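Local coordinates for tailspike protein (Siphovirus 9NA, PDB 3RIQ), which probably recognises and cleaves the lipopolysaccharide of Salmonella as the receptor-binding, endorhamnosidase-type tailspike of the phage, at residues L74-T87 against N154-Y168. Residues are numbered along the deposited sequence; the frame is centred on the assembly and turned at random.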
ATOM      1  N   LEU A  74      20.164 -12.801  31.786  1.00 13.31           N
ATOM      2  CA  LEU A  74      18.997 -11.977  32.012  1.00 13.50           C
ATOM      3  C   LEU A  74      17.790 -12.861  31.870  1.00 13.47           C
ATOM      4  O   LEU A  74      17.683 -13.585  30.878  1.00 14.42           O
ATOM      5  CB  LEU A  74      18.968 -10.825  30.966  1.00 13.73           C
ATOM      6  CG  LEU A  74      17.865  -9.786  31.145  1.00 14.48           C
ATOM      7  CD1 LEU A  74      17.954  -9.157  32.561  1.00 15.73           C
ATOM      8  CD2 LEU A  74      17.973  -8.665  30.050  1.00 15.28           C
ATOM      9  N   GLY A  75      16.887 -12.845  32.846  1.00 13.00           N
ATOM     10  CA  GLY A  75      15.776 -13.805  32.874  1.00 13.58           C
ATOM     11  C   GLY A  75      14.747 -13.575  31.775  1.00 14.02           C
ATOM     12  O   GLY A  75      14.444 -12.439  31.438  1.00 13.31           O
ATOM     13  N   SER A  76      14.186 -14.663  31.247  1.00 13.71           N
ATOM     14  CA  SER A  76      13.102 -14.566  30.252  1.00 14.34           C
ATOM     15  C   SER A  76      11.916 -13.759  30.784  1.00 13.68           C
ATOM     16  O   SER A  76      11.486 -13.951  31.940  1.00 14.47           O
ATOM     17  CB  SER A  76      12.647 -15.965  29.818  1.00 14.94           C
ATOM     18  OG  SER A  76      13.770 -16.657  29.306  1.00 20.84           O
ATOM     19  N   GLY A  77      11.425 -12.817  29.959  1.00 14.24           N
ATOM     20  CA  GLY A  77      10.345 -11.940  30.387  1.00 13.79           C
ATOM     21  C   GLY A  77      10.815 -10.584  30.912  1.00 12.90           C
ATOM     22  O   GLY A  77       9.976  -9.739  31.255  1.00 14.04           O
ATOM     23  N   SER A  78      12.135 -10.371  31.014  1.00 12.52           N
ATOM     24  CA  SER A  78      12.682  -9.052  31.400  1.00 11.78           C
ATOM     25  C   SER A  78      12.350  -7.981  30.351  1.00 11.54           C
ATOM     26  O   SER A  78      12.049  -8.284  29.169  1.00 12.34           O
ATOM     27  CB  SER A  78      14.214  -9.099  31.558  1.00 11.49           C
ATOM     28  OG  SER A  78      14.544  -9.964  32.647  1.00 12.50           O
ATOM     29  N   LYS A  79      12.360  -6.733  30.807  1.00 12.41           N
ATOM     30  CA  LYS A  79      12.174  -5.589  29.928  1.00 11.61           C
ATOM     31  C   LYS A  79      13.249  -4.554  30.201  1.00 11.99           C
ATOM     32  O   LYS A  79      13.582  -4.324  31.376  1.00 12.59           O
ATOM     33  CB  LYS A  79      10.781  -4.963  30.119  1.00 12.18           C
ATOM     34  CG  LYS A  79      10.432  -3.865  29.109  1.00 16.03           C
ATOM     35  CD  LYS A  79       9.019  -3.327  29.363  1.00 16.95           C
ATOM     36  CE  LYS A  79       7.941  -4.325  28.888  1.00 14.87           C
ATOM     37  NZ  LYS A  79       6.528  -3.921  29.306  1.00 17.34           N
ATOM     38  N   VAL A  80      13.783  -3.943  29.142  1.00 10.64           N
ATOM     39  CA  VAL A  80      14.830  -2.933  29.261  1.00 11.18           C
ATOM     40  C   VAL A  80      14.286  -1.645  28.648  1.00 10.52           C
ATOM     41  O   VAL A  80      13.942  -1.587  27.436  1.00 11.48           O
ATOM     42  CB  VAL A  80      16.144  -3.404  28.558  1.00 11.25           C
ATOM     43  CG1 VAL A  80      17.269  -2.382  28.781  1.00 12.56           C
ATOM     44  CG2 VAL A  80      16.576  -4.784  29.093  1.00 13.89           C
ATOM     45  N   ILE A  81      14.152  -0.621  29.489  1.00 11.77           N
ATOM     46  CA  ILE A  81      13.375   0.577  29.135  1.00 11.41           C
ATOM     47  C   ILE A  81      14.303   1.761  28.879  1.00 12.01           C
ATOM     48  O   ILE A  81      15.038   2.216  29.772  1.00 11.86           O
ATOM     49  CB  ILE A  81      12.394   0.925  30.277  1.00 11.99           C
ATOM     50  CG1 ILE A  81      11.518  -0.303  30.592  1.00 13.87           C
ATOM     51  CG2 ILE A  81      11.543   2.136  29.924  1.00 13.00           C
ATOM     52  CD1 ILE A  81      10.575  -0.097  31.756  1.00 19.41           C
ATOM     53  N   SER A  82      14.286   2.218  27.633  1.00 11.15           N
ATOM     54  CA  SER A  82      15.060   3.377  27.173  1.00 11.53           C
ATOM     55  C   SER A  82      16.556   3.355  27.498  1.00 11.30           C
ATOM     56  O   SER A  82      17.100   4.358  27.905  1.00 12.01           O
ATOM     57  CB  SER A  82      14.474   4.667  27.709  1.00 12.14           C
ATOM     58  OG  SER A  82      13.099   4.787  27.355  1.00 14.65           O
ATOM     59  N   PRO A  83      17.247   2.258  27.224  1.00 10.91           N
ATOM     60  CA  PRO A  83      18.692   2.323  27.400  1.00 11.59           C
ATOM     61  C   PRO A  83      19.334   3.213  26.350  1.00 11.85           C
ATOM     62  O   PRO A  83      18.740   3.486  25.313  1.00 12.40           O
ATOM     63  CB  PRO A  83      19.120   0.877  27.150  1.00 11.01           C
ATOM     64  CG  PRO A  83      18.079   0.360  26.182  1.00 11.08           C
ATOM     65  CD  PRO A  83      16.816   0.975  26.630  1.00 11.54           C
ATOM     66  N   HIS A  84      20.543   3.668  26.660  1.00 12.39           N
ATOM     67  CA  HIS A  84      21.313   4.526  25.754  1.00 11.69           C
ATOM     68  C   HIS A  84      22.791   4.146  25.788  1.00 12.23           C
ATOM     69  O   HIS A  84      23.433   4.306  26.812  1.00 13.63           O
ATOM     70  CB  HIS A  84      21.145   6.000  26.153  1.00 12.86           C
ATOM     71  CG  HIS A  84      21.711   6.975  25.161  1.00 12.59           C
ATOM     72  ND1 HIS A  84      21.010   8.088  24.750  1.00 16.57           N
ATOM     73  CD2 HIS A  84      22.912   7.034  24.525  1.00 14.98           C
ATOM     74  CE1 HIS A  84      21.751   8.778  23.891  1.00 15.46           C
ATOM     75  NE2 HIS A  84      22.916   8.171  23.755  1.00 14.99           N
ATOM     76  N   MET A  85      23.306   3.635  24.682  1.00 11.33           N
ATOM     77  CA  MET A  85      24.713   3.288  24.544  1.00 11.98           C
ATOM     78  C   MET A  85      25.475   4.453  23.924  1.00 12.14           C
ATOM     79  O   MET A  85      25.222   4.813  22.789  1.00 13.22           O
ATOM     80  CB  MET A  85      24.883   2.038  23.678  1.00 11.89           C
ATOM     81  CG  MET A  85      24.174   0.813  24.186  1.00 12.11           C
ATOM     82  SD  MET A  85      24.456   0.384  25.913  1.00 13.52           S
ATOM     83  CE  MET A  85      26.275   0.128  25.899  1.00 14.35           C
ATOM     84  N   HIS A  86      26.407   5.034  24.674  1.00 12.92           N
ATOM     85  CA  HIS A  86      27.157   6.208  24.234  1.00 12.85           C
ATOM     86  C   HIS A  86      28.675   5.941  24.209  1.00 12.96           C
ATOM     87  O   HIS A  86      29.247   5.509  25.192  1.00 13.03           O
ATOM     88  CB  HIS A  86      26.843   7.359  25.199  1.00 13.92           C
ATOM     89  CG  HIS A  86      27.182   8.737  24.682  1.00 13.23           C
ATOM     90  ND1 HIS A  86      28.468   9.112  24.336  1.00 14.37           N
ATOM     91  CD2 HIS A  86      26.411   9.848  24.529  1.00 14.42           C
ATOM     92  CE1 HIS A  86      28.462  10.377  23.941  1.00 15.72           C
ATOM     93  NE2 HIS A  86      27.231  10.851  24.066  1.00 14.72           N
ATOM     94  N   THR A  87      29.322   6.208  23.094  1.00 12.83           N
ATOM     95  CA  THR A  87      30.771   6.097  23.021  1.00 13.85           C
ATOM     96  C   THR A  87      31.496   6.934  24.104  1.00 13.86           C
ATOM     97  O   THR A  87      30.994   8.003  24.534  1.00 14.82           O
ATOM     98  CB  THR A  87      31.256   6.503  21.588  1.00 13.08           C
ATOM     99  OG1 THR A  87      32.646   6.171  21.468  1.00 14.19           O
ATOM    100  CG2 THR A  87      31.040   8.020  21.295  1.00 15.10           C
ATOM    101  N   ASN A 154      16.253 -15.120  26.237  1.00 13.15           N
ATOM    102  CA  ASN A 154      15.033 -15.402  25.495  1.00 13.32           C
ATOM    103  C   ASN A 154      13.943 -14.499  25.999  1.00 13.19           C
ATOM    104  O   ASN A 154      13.832 -14.255  27.213  1.00 14.45           O
ATOM    105  CB  ASN A 154      14.602 -16.863  25.651  1.00 13.96           C
ATOM    106  CG  ASN A 154      15.500 -17.841  24.918  1.00 16.80           C
ATOM    107  OD1 ASN A 154      16.060 -17.557  23.861  1.00 19.51           O
ATOM    108  ND2 ASN A 154      15.625 -19.031  25.494  1.00 22.73           N
ATOM    109  N   ASN A 155      13.153 -13.973  25.073  1.00 12.70           N
ATOM    110  CA  ASN A 155      11.910 -13.257  25.438  1.00 11.85           C
ATOM    111  C   ASN A 155      12.179 -11.991  26.255  1.00 12.42           C
ATOM    112  O   ASN A 155      11.707 -11.852  27.400  1.00 13.49           O
ATOM    113  CB  ASN A 155      10.900 -14.148  26.179  1.00 12.65           C
ATOM    114  CG  ASN A 155       9.538 -13.543  26.171  1.00 13.27           C
ATOM    115  OD1 ASN A 155       9.225 -12.723  25.291  1.00 14.85           O
ATOM    116  ND2 ASN A 155       8.714 -13.891  27.162  1.00 14.28           N
ATOM    117  N   ILE A 156      12.915 -11.073  25.659  1.00 10.85           N
ATOM    118  CA  ILE A 156      13.260  -9.769  26.289  1.00 10.85           C
ATOM    119  C   ILE A 156      12.704  -8.683  25.429  1.00 10.59           C
ATOM    120  O   ILE A 156      12.829  -8.729  24.185  1.00 11.78           O
ATOM    121  CB  ILE A 156      14.807  -9.565  26.419  1.00 10.45           C
ATOM    122  CG1 ILE A 156      15.492 -10.851  26.929  1.00 11.56           C
ATOM    123  CG2 ILE A 156      15.079  -8.318  27.278  1.00 12.36           C
ATOM    124  CD1 ILE A 156      15.167 -11.251  28.377  1.00 11.36           C
ATOM    125  N   ILE A 157      12.086  -7.687  26.063  1.00 10.35           N
ATOM    126  CA  ILE A 157      11.602  -6.538  25.293  1.00 10.45           C
ATOM    127  C   ILE A 157      12.462  -5.323  25.601  1.00 10.53           C
ATOM    128  O   ILE A 157      12.670  -5.011  26.772  1.00 11.52           O
ATOM    129  CB  ILE A 157      10.072  -6.240  25.613  1.00 10.21           C
ATOM    130  CG1 ILE A 157       9.203  -7.485  25.329  1.00 12.06           C
ATOM    131  CG2 ILE A 157       9.588  -4.998  24.822  1.00 11.80           C
ATOM    132  CD1 ILE A 157       7.749  -7.312  25.721  1.00 12.26           C
ATOM    133  N   PHE A 158      12.954  -4.655  24.556  1.00 10.38           N
ATOM    134  CA  PHE A 158      13.626  -3.363  24.687  1.00 10.93           C
ATOM    135  C   PHE A 158      12.670  -2.304  24.168  1.00 11.33           C
ATOM    136  O   PHE A 158      12.213  -2.415  23.029  1.00 12.71           O
ATOM    137  CB  PHE A 158      14.921  -3.331  23.831  1.00 10.50           C
ATOM    138  CG  PHE A 158      16.130  -3.909  24.516  1.00 10.28           C
ATOM    139  CD1 PHE A 158      16.152  -5.244  24.931  1.00 11.82           C
ATOM    140  CD2 PHE A 158      17.270  -3.128  24.683  1.00 12.56           C
ATOM    141  CE1 PHE A 158      17.299  -5.782  25.608  1.00 11.86           C
ATOM    142  CE2 PHE A 158      18.418  -3.652  25.331  1.00 12.62           C
ATOM    143  CZ  PHE A 158      18.428  -5.010  25.783  1.00 11.33           C
ATOM    144  N   THR A 159      12.415  -1.269  24.946  1.00 10.40           N
ATOM    145  CA  THR A 159      11.597  -0.171  24.477  1.00 10.64           C
ATOM    146  C   THR A 159      12.375   1.124  24.322  1.00 11.33           C
ATOM    147  O   THR A 159      13.081   1.558  25.197  1.00 12.28           O
ATOM    148  CB  THR A 159      10.336   0.046  25.346  1.00 10.60           C
ATOM    149  OG1 THR A 159      10.670   0.425  26.698  1.00 11.26           O
ATOM    150  CG2 THR A 159       9.533  -1.233  25.372  1.00 12.98           C
ATOM    151  N   HIS A 160      12.209   1.724  23.160  1.00 10.57           N
ATOM    152  CA  HIS A 160      12.823   3.018  22.856  1.00  9.71           C
ATOM    153  C   HIS A 160      14.318   3.104  23.120  1.00 11.09           C
ATOM    154  O   HIS A 160      14.806   4.062  23.720  1.00 10.95           O
ATOM    155  CB  HIS A 160      12.082   4.158  23.576  1.00 10.78           C
ATOM    156  CG  HIS A 160      10.590   4.109  23.418  1.00 10.37           C
ATOM    157  ND1 HIS A 160       9.729   3.778  24.451  1.00 12.65           N
ATOM    158  CD2 HIS A 160       9.808   4.378  22.347  1.00 11.04           C
ATOM    159  CE1 HIS A 160       8.478   3.838  24.017  1.00 11.34           C
ATOM    160  NE2 HIS A 160       8.501   4.193  22.739  1.00 12.04           N
ATOM    161  N   PRO A 161      15.080   2.111  22.668  1.00 10.19           N
ATOM    162  CA  PRO A 161      16.524   2.222  22.858  1.00 11.09           C
ATOM    163  C   PRO A 161      17.149   3.334  22.053  1.00 10.91           C
ATOM    164  O   PRO A 161      16.730   3.593  20.937  1.00 10.87           O
ATOM    165  CB  PRO A 161      17.037   0.867  22.393  1.00 11.60           C
ATOM    166  CG  PRO A 161      16.043   0.449  21.292  1.00 10.98           C
ATOM    167  CD  PRO A 161      14.708   0.909  21.897  1.00 10.70           C
ATOM    168  N   GLU A 162      18.201   3.912  22.609  1.00 10.90           N
ATOM    169  CA  GLU A 162      18.936   5.024  21.983  1.00 11.39           C
ATOM    170  C   GLU A 162      20.416   4.686  21.848  1.00 11.84           C
ATOM    171  O   GLU A 162      20.899   3.703  22.444  1.00 11.75           O
ATOM    172  CB  GLU A 162      18.817   6.279  22.868  1.00 12.08           C
ATOM    173  CG  GLU A 162      17.391   6.638  23.254  1.00 12.92           C
ATOM    174  CD  GLU A 162      17.256   7.996  23.929  1.00 15.45           C
ATOM    175  OE1 GLU A 162      18.274   8.623  24.329  1.00 19.13           O
ATOM    176  OE2 GLU A 162      16.112   8.466  24.070  1.00 14.75           O
ATOM    177  N   ALA A 163      21.159   5.506  21.112  1.00 11.11           N
ATOM    178  CA  ALA A 163      22.618   5.314  21.010  1.00 11.42           C
ATOM    179  C   ALA A 163      23.278   6.577  20.475  1.00 12.00           C
ATOM    180  O   ALA A 163      22.696   7.283  19.652  1.00 12.32           O
ATOM    181  CB  ALA A 163      22.935   4.163  20.048  1.00 11.86           C
ATOM    182  N   THR A 164      24.511   6.798  20.895  1.00 12.32           N
ATOM    183  CA  THR A 164      25.332   7.862  20.322  1.00 12.37           C
ATOM    184  C   THR A 164      26.660   7.203  19.978  1.00 12.09           C
ATOM    185  O   THR A 164      27.504   6.995  20.847  1.00 12.01           O
ATOM    186  CB  THR A 164      25.518   9.045  21.297  1.00 12.82           C
ATOM    187  OG1 THR A 164      24.235   9.545  21.701  1.00 14.34           O
ATOM    188  CG2 THR A 164      26.305  10.200  20.625  1.00 14.66           C
ATOM    189  N   MET A 165      26.802   6.832  18.710  1.00 11.90           N
ATOM    190  CA  MET A 165      27.914   6.018  18.250  1.00 11.89           C
ATOM    191  C   MET A 165      27.956   4.711  19.072  1.00 12.05           C
ATOM    192  O   MET A 165      28.951   4.385  19.725  1.00 12.30           O
ATOM    193  CB  MET A 165      29.252   6.800  18.311  1.00 12.77           C
ATOM    194  CG  MET A 165      29.241   8.061  17.481  1.00 13.53           C
ATOM    195  SD  MET A 165      29.097   7.754  15.705  1.00 14.44           S
ATOM    196  CE  MET A 165      28.879   9.445  15.069  1.00 14.29           C
ATOM    197  N   GLY A 166      26.841   3.971  19.030  1.00 11.96           N
ATOM    198  CA  GLY A 166      26.666   2.760  19.817  1.00 11.50           C
ATOM    199  C   GLY A 166      25.649   1.868  19.137  1.00 11.46           C
ATOM    200  O   GLY A 166      25.033   2.217  18.118  1.00 11.86           O
ATOM    201  N   GLY A 167      25.430   0.719  19.728  1.00 11.38           N
ATOM    202  CA  GLY A 167      24.458  -0.228  19.188  1.00 10.80           C
ATOM    203  C   GLY A 167      24.232  -1.405  20.086  1.00 11.45           C
ATOM    204  O   GLY A 167      24.795  -1.477  21.195  1.00 12.01           O
ATOM    205  N   TYR A 168      23.442  -2.345  19.584  1.00 11.08           N
ATOM    206  CA  TYR A 168      22.935  -3.463  20.363  1.00 10.54           C
ATOM    207  C   TYR A 168      23.179  -4.747  19.608  1.00 11.59           C
ATOM    208  O   TYR A 168      22.749  -4.909  18.442  1.00 12.34           O
ATOM    209  CB  TYR A 168      21.424  -3.310  20.657  1.00 10.45           C
ATOM    210  CG  TYR A 168      21.159  -2.070  21.489  1.00 11.20           C
ATOM    211  CD1 TYR A 168      21.054  -2.144  22.883  1.00 10.21           C
ATOM    212  CD2 TYR A 168      21.040  -0.809  20.881  1.00 11.99           C
ATOM    213  CE1 TYR A 168      20.843  -1.000  23.637  1.00 10.39           C
ATOM    214  CE2 TYR A 168      20.837   0.335  21.624  1.00 11.43           C
ATOM    215  CZ  TYR A 168      20.752   0.242  23.004  1.00 11.08           C
ATOM    216  OH  TYR A 168      20.521   1.370  23.752  1.00 11.68           O
TER
HETATM  217  O   HOH W   1      16.440 -15.490  29.090  1.00 15.17           O
HETATM  218  O   HOH W   2      13.815 -19.343  28.008  1.00 43.98           O
HETATM  219  O   HOH W   3       9.771  -9.738  27.836  1.00 24.33           O
HETATM  220  O   HOH W   4      10.697   3.245  26.937  1.00 12.85           O
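The His-84 ring is held at both nitrogens, by Glu-162 and Thr-164 of the next coil. With CG anti to the backbone N (chi1 -171°), it extends over the backbone of Glu-162 and Ala-163, with Ala-163 N above the ring centre. His-84 ND1 donates to the anti lone pair of Glu-162 OE1 (2.8 Å), the oxygen tilted somewhat out of the ring plane and ring and carboxylate planes standing 65° apart, while His-84 NE2 and Thr-164 OG1 are hydrogen-bonded at 2.8 Å. These two bonds fix the ring's rotation. Thr-164 also sets its CB over one face of the His-86 ring, a CH-pi contact 3.7 Å from the centroid. On the other side of the sheet Val-80 and Phe-158 run side by side, and Val-80 CB sits squarely above the ring centre, 3.8 Å from the centroid. Pro-83 CG meets Phe-158 CD2 at 3.9 Å. Tyr-168 OH donates in the carbonyl plane to Glu-162 O (2.7 Å), which accepts Met-85 N as well, from above that plane.

Parallel ladders join strand 79-87 to strands 156-159 and 162-163, successive coils of the right-handed beta-helix. Strand 56-59 flanks the other edge of 79-87, Leu-148 of strand 146-151 packs inside against Phe-158, Met-85 and Tyr-168, and Glu-162 OE2 is hydrogen-bonded to Asn-155 ND2 of a neighbouring subunit of the trimer.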